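Local coordinates for protein peroxiredoxin (Akkermansia muciniphila, PDB 6KHX) that probably reduces hydrogen peroxide and related hydroperoxides as a typical 2-Cys peroxiredoxin, at residues K34-F39 and F141-D146; Y41-T46 and E133-R138; V71-D76 and P100-I105. All coordinates share one frame; numbering follows the deposited sequence.

Contact 1: K34-F39 and F141-D146; sequences KYVILF and FLIDKD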
# COMPACT_ATOMS: atom_id res chain seq x y z
N LYS B 34 -41.88 -13.79 -19.67
CA LYS B 34 -42.78 -12.87 -18.97
C LYS B 34 -42.03 -11.65 -18.45
O LYS B 34 -40.84 -11.73 -18.11
CB LYS B 34 -43.49 -13.58 -17.81
CG LYS B 34 -44.33 -14.78 -18.22
CD LYS B 34 -45.22 -15.26 -17.10
CE LYS B 34 -46.33 -16.15 -17.64
NZ LYS B 34 -47.12 -15.51 -18.73
N TYR B 35 -42.73 -10.52 -18.39
CA TYR B 35 -42.27 -9.41 -17.57
C TYR B 35 -42.38 -9.80 -16.10
O TYR B 35 -43.05 -10.76 -15.75
CB TYR B 35 -43.12 -8.16 -17.81
CG TYR B 35 -43.23 -7.73 -19.24
CD1 TYR B 35 -44.14 -8.35 -20.10
CD2 TYR B 35 -42.44 -6.70 -19.75
CE1 TYR B 35 -44.25 -7.96 -21.42
CE2 TYR B 35 -42.55 -6.31 -21.07
CZ TYR B 35 -43.46 -6.94 -21.90
OH TYR B 35 -43.57 -6.56 -23.21
N VAL B 36 -41.70 -9.05 -15.24
CA VAL B 36 -41.76 -9.30 -13.81
C VAL B 36 -42.03 -7.99 -13.09
O VAL B 36 -41.35 -6.99 -13.34
CB VAL B 36 -40.48 -9.96 -13.26
CG1 VAL B 36 -40.63 -10.24 -11.77
CG2 VAL B 36 -40.17 -11.24 -14.02
N ILE B 37 -43.02 -7.99 -12.21
CA ILE B 37 -43.18 -6.94 -11.21
C ILE B 37 -42.68 -7.54 -9.90
O ILE B 37 -43.30 -8.45 -9.34
CB ILE B 37 -44.63 -6.46 -11.10
CG1 ILE B 37 -44.99 -5.58 -12.30
CG2 ILE B 37 -44.84 -5.67 -9.81
CD1 ILE B 37 -44.41 -4.20 -12.23
N LEU B 38 -41.53 -7.05 -9.44
CA LEU B 38 -40.89 -7.55 -8.22
C LEU B 38 -41.04 -6.49 -7.13
O LEU B 38 -40.59 -5.36 -7.31
CB LEU B 38 -39.41 -7.86 -8.48
CG LEU B 38 -38.54 -8.25 -7.28
CD1 LEU B 38 -38.96 -9.60 -6.74
CD2 LEU B 38 -37.06 -8.25 -7.64
N PHE B 39 -41.67 -6.84 -6.02
CA PHE B 39 -41.85 -5.86 -4.95
C PHE B 39 -41.39 -6.42 -3.61
O PHE B 39 -41.66 -7.57 -3.26
CB PHE B 39 -43.32 -5.35 -4.87
CG PHE B 39 -44.30 -6.34 -4.33
CD1 PHE B 39 -44.85 -7.32 -5.14
CD2 PHE B 39 -44.71 -6.27 -3.01
CE1 PHE B 39 -45.77 -8.23 -4.63
CE2 PHE B 39 -45.63 -7.17 -2.49
CZ PHE B 39 -46.15 -8.15 -3.31
N PHE B 141 -40.02 -2.98 -8.77
CA PHE B 141 -39.24 -2.99 -10.00
C PHE B 141 -40.05 -3.62 -11.13
O PHE B 141 -40.70 -4.66 -10.93
CB PHE B 141 -37.92 -3.76 -9.85
CG PHE B 141 -37.05 -3.25 -8.74
CD1 PHE B 141 -37.29 -3.61 -7.42
CD2 PHE B 141 -36.01 -2.37 -9.01
CE1 PHE B 141 -36.50 -3.13 -6.41
CE2 PHE B 141 -35.22 -1.89 -8.00
CZ PHE B 141 -35.46 -2.26 -6.69
N LEU B 142 -40.00 -2.98 -12.29
CA LEU B 142 -40.53 -3.54 -13.53
C LEU B 142 -39.36 -4.09 -14.34
O LEU B 142 -38.42 -3.35 -14.68
CB LEU B 142 -41.28 -2.47 -14.33
CG LEU B 142 -41.79 -2.97 -15.68
CD1 LEU B 142 -42.66 -4.21 -15.49
CD2 LEU B 142 -42.53 -1.88 -16.44
N ILE B 143 -39.40 -5.39 -14.64
CA ILE B 143 -38.35 -6.10 -15.35
C ILE B 143 -38.93 -6.61 -16.66
O ILE B 143 -39.95 -7.30 -16.65
CB ILE B 143 -37.79 -7.26 -14.50
CG1 ILE B 143 -37.36 -6.75 -13.12
CG2 ILE B 143 -36.65 -7.94 -15.21
CD1 ILE B 143 -37.17 -7.86 -12.11
N ASP B 144 -38.29 -6.28 -17.79
CA ASP B 144 -38.84 -6.71 -19.07
C ASP B 144 -38.42 -8.16 -19.36
O ASP B 144 -37.76 -8.82 -18.55
CB ASP B 144 -38.45 -5.73 -20.19
CG ASP B 144 -36.96 -5.74 -20.55
OD1 ASP B 144 -36.23 -6.72 -20.25
OD2 ASP B 144 -36.51 -4.74 -21.15
N LYS B 145 -38.83 -8.66 -20.53
CA LYS B 145 -38.57 -10.06 -20.85
C LYS B 145 -37.09 -10.35 -21.04
O LYS B 145 -36.70 -11.52 -21.03
CB LYS B 145 -39.35 -10.48 -22.09
CG LYS B 145 -40.84 -10.64 -21.84
CD LYS B 145 -41.53 -11.18 -23.08
CE LYS B 145 -43.02 -11.33 -22.89
NZ LYS B 145 -43.65 -11.86 -24.13
N ASP B 146 -36.25 -9.33 -21.21
CA ASP B 146 -34.81 -9.53 -21.27
C ASP B 146 -34.16 -9.50 -19.89
O ASP B 146 -32.93 -9.66 -19.80
CB ASP B 146 -34.17 -8.45 -22.15
CG ASP B 146 -34.56 -8.55 -23.62
OD1 ASP B 146 -34.79 -9.68 -24.11
OD2 ASP B 146 -34.63 -7.49 -24.27
O HOH W 1 -38.06 -11.40 -17.38
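Y35 lies against the turn where strand 138-143 ends, at D144 and K145. Y35 CB is 3.5 Å from I143 O. Its ring carries on past the carbonyl, which stays at the ring edge. Y35 CD2 rests 3.7 Å from D144 CA. Across the ring, the K145 side chain passes over one face, with CG above the ring centre and K145 CE 3.9 Å from Y35 CE1. K145 reaches that far because its chain is extended beyond CG. The hydroxyl at the Y35 tip bonds to E177 in helix 163-179. From V36 on, the strands run antiparallel; the axes of 35-39 and 141-143 lie at 162°. V36 and I143 form a hydrogen-bonded pair, as do L38 and F141. V36 N to I143 O is 2.8 Å. On the face of I37 and L142, their CD1 atoms meet at 3.7 Å. On the face of V36, L38, F141 and I143, V36 CB packs 4.0 Å from I143 CB. Where one strand begins and the other ends, a water donates to both K34 O and D144 O. The pair lies inside the central sheet, between strands 68-74 and 149-155. Helix 163-179 packs on Y35 and L142, while Y113 meets L38 and F141 on the other face.

Contact 2: Y41-T46 and E133-R138; sequences YPKDFT and ELIAYR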
# COMPACT_ATOMS: atom_id res chain seq x y z
N TYR B 41 -41.25 -5.79 0.62
CA TYR B 41 -41.90 -5.26 1.82
C TYR B 41 -41.07 -5.64 3.04
O TYR B 41 -40.31 -6.62 2.99
CB TYR B 41 -43.33 -5.81 1.96
CG TYR B 41 -43.41 -7.30 2.15
CD1 TYR B 41 -43.36 -8.16 1.05
CD2 TYR B 41 -43.55 -7.86 3.41
CE1 TYR B 41 -43.44 -9.53 1.21
CE2 TYR B 41 -43.63 -9.23 3.58
CZ TYR B 41 -43.57 -10.06 2.48
OH TYR B 41 -43.65 -11.43 2.65
N PRO B 42 -41.20 -4.90 4.16
CA PRO B 42 -40.28 -5.09 5.29
C PRO B 42 -40.47 -6.34 6.13
O PRO B 42 -39.49 -7.05 6.39
CB PRO B 42 -40.49 -3.83 6.14
CG PRO B 42 -41.83 -3.32 5.75
CD PRO B 42 -41.99 -3.66 4.30
N LYS B 43 -41.68 -6.63 6.60
CA LYS B 43 -41.86 -7.66 7.61
C LYS B 43 -43.16 -8.42 7.42
O LYS B 43 -44.22 -7.80 7.22
CB LYS B 43 -41.85 -7.03 9.01
CG LYS B 43 -40.49 -6.80 9.63
CD LYS B 43 -40.63 -6.12 10.98
CE LYS B 43 -39.34 -5.47 11.41
NZ LYS B 43 -39.53 -4.65 12.63
N ASP B 44 -43.09 -9.75 7.49
CA ASP B 44 -44.29 -10.57 7.60
C ASP B 44 -45.02 -10.25 8.91
O ASP B 44 -44.41 -9.85 9.90
CB ASP B 44 -43.94 -12.06 7.57
CG ASP B 44 -43.58 -12.56 6.18
OD1 ASP B 44 -43.63 -11.77 5.21
OD2 ASP B 44 -43.26 -13.76 6.05
N PHE B 45 -46.34 -10.45 8.89
CA PHE B 45 -47.22 -10.26 10.06
C PHE B 45 -47.26 -8.81 10.52
O PHE B 45 -47.39 -8.54 11.72
CB PHE B 45 -46.83 -11.17 11.23
CG PHE B 45 -46.86 -12.62 10.89
CD1 PHE B 45 -48.06 -13.31 10.84
CD2 PHE B 45 -45.68 -13.31 10.64
CE1 PHE B 45 -48.09 -14.66 10.53
CE2 PHE B 45 -45.71 -14.66 10.34
CZ PHE B 45 -46.91 -15.33 10.28
N THR B 46 -47.14 -7.86 9.61
CA THR B 46 -47.31 -6.46 9.99
C THR B 46 -48.60 -5.91 9.39
O THR B 46 -49.62 -6.61 9.37
CB THR B 46 -46.08 -5.61 9.61
OG1 THR B 46 -45.69 -5.88 8.26
CG2 THR B 46 -44.92 -5.92 10.54
N GLU B 133 -32.79 -1.36 11.34
CA GLU B 133 -33.12 -2.73 10.99
C GLU B 133 -32.74 -2.99 9.54
O GLU B 133 -33.07 -2.19 8.66
CB GLU B 133 -34.60 -2.99 11.21
CG GLU B 133 -35.01 -3.10 12.65
CD GLU B 133 -36.50 -3.35 12.80
OE1 GLU B 133 -37.29 -2.48 12.38
OE2 GLU B 133 -36.87 -4.42 13.32
N LEU B 134 -32.05 -4.10 9.30
CA LEU B 134 -31.73 -4.52 7.93
C LEU B 134 -32.95 -5.26 7.38
O LEU B 134 -33.00 -6.49 7.31
CB LEU B 134 -30.48 -5.39 7.90
CG LEU B 134 -29.19 -4.74 8.42
CD1 LEU B 134 -28.07 -5.77 8.50
CD2 LEU B 134 -28.77 -3.56 7.56
N ILE B 135 -33.97 -4.47 7.02
CA ILE B 135 -35.18 -4.97 6.37
C ILE B 135 -35.41 -4.13 5.12
O ILE B 135 -34.84 -3.05 4.95
CB ILE B 135 -36.42 -4.91 7.29
CG1 ILE B 135 -36.68 -3.47 7.75
CG2 ILE B 135 -36.25 -5.82 8.49
CD1 ILE B 135 -37.81 -3.37 8.75
N ALA B 136 -36.24 -4.66 4.22
CA ALA B 136 -36.46 -4.03 2.93
C ALA B 136 -37.51 -2.93 3.01
O ALA B 136 -38.55 -3.09 3.66
CB ALA B 136 -36.89 -5.07 1.89
N TYR B 137 -37.23 -1.81 2.34
CA TYR B 137 -38.24 -0.78 2.12
C TYR B 137 -39.24 -1.25 1.06
O TYR B 137 -39.06 -2.29 0.41
CB TYR B 137 -37.58 0.52 1.67
CG TYR B 137 -37.07 1.41 2.79
CD1 TYR B 137 -37.96 2.01 3.69
CD2 TYR B 137 -35.71 1.67 2.94
CE1 TYR B 137 -37.50 2.83 4.71
CE2 TYR B 137 -35.25 2.50 3.96
CZ TYR B 137 -36.15 3.07 4.84
OH TYR B 137 -35.70 3.89 5.85
N ARG B 138 -40.30 -0.47 0.88
CA ARG B 138 -41.36 -0.82 -0.07
C ARG B 138 -40.86 -0.51 -1.48
O ARG B 138 -41.11 0.55 -2.06
CB ARG B 138 -42.66 -0.09 0.26
CG ARG B 138 -43.18 -0.48 1.62
CD ARG B 138 -44.58 0.00 1.91
NE ARG B 138 -44.80 -0.12 3.34
CZ ARG B 138 -45.07 -1.26 3.97
NH1 ARG B 138 -45.19 -2.40 3.28
NH2 ARG B 138 -45.24 -1.27 5.28
O HOH W 2 -37.32 -7.27 4.68
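P42 and A136 bring two irregular loop segments together, their CA atoms 4.6 Å apart, and no direct backbone hydrogen bond joins the two. A water bridges them by donating to P42 O and accepting from A136 N. P42 is the central side chain. P42 CB sits 3.2 Å from A136 O and 3.8 Å from I135 CD1. P42 CD lies over one face of the R138 guanidinium, 3.6 Å from R138 NH1. The same NH1 forms a salt bridge with E52, and R138 NE bonds to F157 O, which fixes the group in front of the proline. I135 reaches out by CD1, which touches both P42 CB and K43 CE. Beyond this apolar patch the K43 chain, extended past CG, carries NZ to the carboxylate of E133, crossing that side chain at about a right angle. K43 NZ is 2.8 Å from E133 OE2, met on its syn side, 15° out of the carboxylate plane; the bond to OE1 is weak. K43 NZ also pairs with E78 of the second subunit, so the ammonium joins acids of two chains. Within 41-46, Y41 OH donates to the syn lone pair of D44 OD1 at 2.6 Å. T46 OG1 donates to K43 O at 2.6 Å, tying the loop back on itself. P42, T46 and C49 are spaced as in the PxxxTxxC motif of peroxiredoxins. C49 lies on helix 48-58 and touches both P42 and R138. The assembly of loop, cysteine and arginine is consistent with the peroxidatic active site of the family, in which C49 would be the peroxidatic cysteine and R138 the conserved arginine.

Contact 3: V71-D76 and P100-I105; sequences VGCSTD and PIVSDI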
# COMPACT_ATOMS: atom_id res chain seq x y z
N VAL B 71 -44.12 -11.03 -8.25
CA VAL B 71 -43.26 -11.68 -7.27
C VAL B 71 -43.05 -10.73 -6.11
O VAL B 71 -42.62 -9.59 -6.31
CB VAL B 71 -41.90 -12.10 -7.87
CG1 VAL B 71 -41.05 -12.81 -6.83
CG2 VAL B 71 -42.07 -12.96 -9.10
N GLY B 72 -43.38 -11.18 -4.90
CA GLY B 72 -43.08 -10.44 -3.69
C GLY B 72 -41.86 -10.99 -2.98
O GLY B 72 -41.46 -12.14 -3.17
N CYS B 73 -41.27 -10.16 -2.12
CA CYS B 73 -40.05 -10.55 -1.43
C CYS B 73 -39.90 -9.75 -0.15
O CYS B 73 -40.10 -8.53 -0.14
CB CYS B 73 -38.83 -10.32 -2.33
SG CYS B 73 -37.27 -10.76 -1.55
N SER B 74 -39.49 -10.44 0.91
CA SER B 74 -39.04 -9.81 2.15
C SER B 74 -37.89 -10.65 2.70
O SER B 74 -37.63 -11.76 2.24
CB SER B 74 -40.16 -9.70 3.19
OG SER B 74 -40.29 -10.90 3.93
N THR B 75 -37.21 -10.11 3.72
CA THR B 75 -36.09 -10.80 4.32
C THR B 75 -36.52 -11.79 5.40
O THR B 75 -35.66 -12.29 6.14
CB THR B 75 -35.07 -9.81 4.90
OG1 THR B 75 -35.69 -8.98 5.89
CG2 THR B 75 -34.48 -8.94 3.80
N ASP B 76 -37.82 -12.08 5.51
CA ASP B 76 -38.30 -13.14 6.38
C ASP B 76 -38.05 -14.50 5.75
O ASP B 76 -37.84 -14.63 4.53
CB ASP B 76 -39.79 -12.97 6.66
CG ASP B 76 -40.10 -11.64 7.30
OD1 ASP B 76 -39.71 -11.43 8.47
OD2 ASP B 76 -40.72 -10.79 6.62
N PRO B 100 -45.60 -16.14 -6.25
CA PRO B 100 -44.39 -16.45 -5.47
C PRO B 100 -44.05 -15.33 -4.48
O PRO B 100 -44.05 -14.15 -4.83
CB PRO B 100 -43.30 -16.60 -6.53
CG PRO B 100 -44.03 -16.88 -7.80
CD PRO B 100 -45.30 -16.10 -7.69
N ILE B 101 -43.75 -15.73 -3.25
CA ILE B 101 -43.23 -14.84 -2.22
C ILE B 101 -41.85 -15.34 -1.85
O ILE B 101 -41.72 -16.40 -1.21
CB ILE B 101 -44.15 -14.76 -0.99
CG1 ILE B 101 -45.60 -14.51 -1.43
CG2 ILE B 101 -43.64 -13.68 -0.05
CD1 ILE B 101 -46.61 -14.54 -0.30
N VAL B 102 -40.82 -14.61 -2.27
CA VAL B 102 -39.43 -15.03 -2.12
C VAL B 102 -38.95 -14.74 -0.71
O VAL B 102 -39.26 -13.69 -0.13
CB VAL B 102 -38.55 -14.32 -3.16
CG1 VAL B 102 -37.08 -14.70 -2.99
CG2 VAL B 102 -39.03 -14.64 -4.55
N SER B 103 -38.14 -15.64 -0.16
CA SER B 103 -37.50 -15.44 1.13
C SER B 103 -36.07 -14.95 0.90
O SER B 103 -35.19 -15.73 0.52
CB SER B 103 -37.52 -16.72 1.95
OG SER B 103 -36.68 -16.61 3.09
N ASP B 104 -35.84 -13.66 1.14
CA ASP B 104 -34.49 -13.07 1.06
C ASP B 104 -33.79 -13.22 2.41
O ASP B 104 -33.41 -12.25 3.06
CB ASP B 104 -34.57 -11.61 0.62
CG ASP B 104 -33.19 -10.97 0.46
OD1 ASP B 104 -32.19 -11.69 0.29
OD2 ASP B 104 -33.12 -9.72 0.51
N ILE B 105 -33.61 -14.48 2.80
CA ILE B 105 -33.22 -14.79 4.17
C ILE B 105 -31.82 -14.28 4.50
O ILE B 105 -31.52 -13.99 5.66
CB ILE B 105 -33.34 -16.31 4.40
CG1 ILE B 105 -33.30 -16.65 5.90
CG2 ILE B 105 -32.26 -17.06 3.64
CD1 ILE B 105 -33.95 -17.98 6.22
O HOH W 3 -33.00 -11.62 7.18
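V71 and V102 meet on one face of a parallel strand pair, V71 CG1 standing 3.6 Å from V102 CG2. V71 holds CG1 anti to the backbone N, chi1 -178°, which swings this methyl toward V102. The next side chain on that face is C73. C73 SG passes beyond V102 and lies 3.6 Å from D104 CB. T75 and D104 then run side by side, pointing the same way, with T75 CG2 3.6 Å from D104 OD2. The carboxylate is held by its own partners, OD2 by S110 OG and OD1 by I109 N. The backbone bonds alternate between the strands: G72 N to P100 O, V102 N to G72 O at 2.7 Å, and D104 N to S74 O. The link from S74 N to V102 O is weak, and V102 O also takes a bond from H81 NE2. On the other face stand S74 and S103, both used as donors. S103 turns OG away from its own N, chi1 169°, and S103 OG donates to D76 O at 2.7 Å, in the carbonyl plane and on a lone pair. An alanine here would lose that hydroxyl and is likely to leave D76 O without this donor, so that the turn after S74 is less firmly tied to the second strand. S74 OG donates to D76 OD2 at 2.7 Å, on its anti side, 28° out of the carboxylate plane. D44 N shares that oxygen. Strand 68-74, helix 78-85 and strand 101-103 together make a beta-alpha-beta crossover of the thioredoxin-like fold.

In the fold
From the N terminus, the chain enters contact 1 at 34-39, contact 2 at 41-46 and contact 3 at 71-76. It returns in reverse order: 100-105 closes contact 3, 133-138 closes contact 2 and 141-146 closes contact 1. The three loops are therefore nested and none cross. Contacts 1 and 3 belong to one sheet. Strands 35-40 and 68-74 are neighbours there, joined by F39 N to V71 O and V71 N to I37 O. Contact 2 lies beyond the ends of these strands, where Y41 N bonds to C73 O. It joins the loop before helix 48-58 to the loop before strand 138-143. Contacts 2 and 3 also both touch the second subunit.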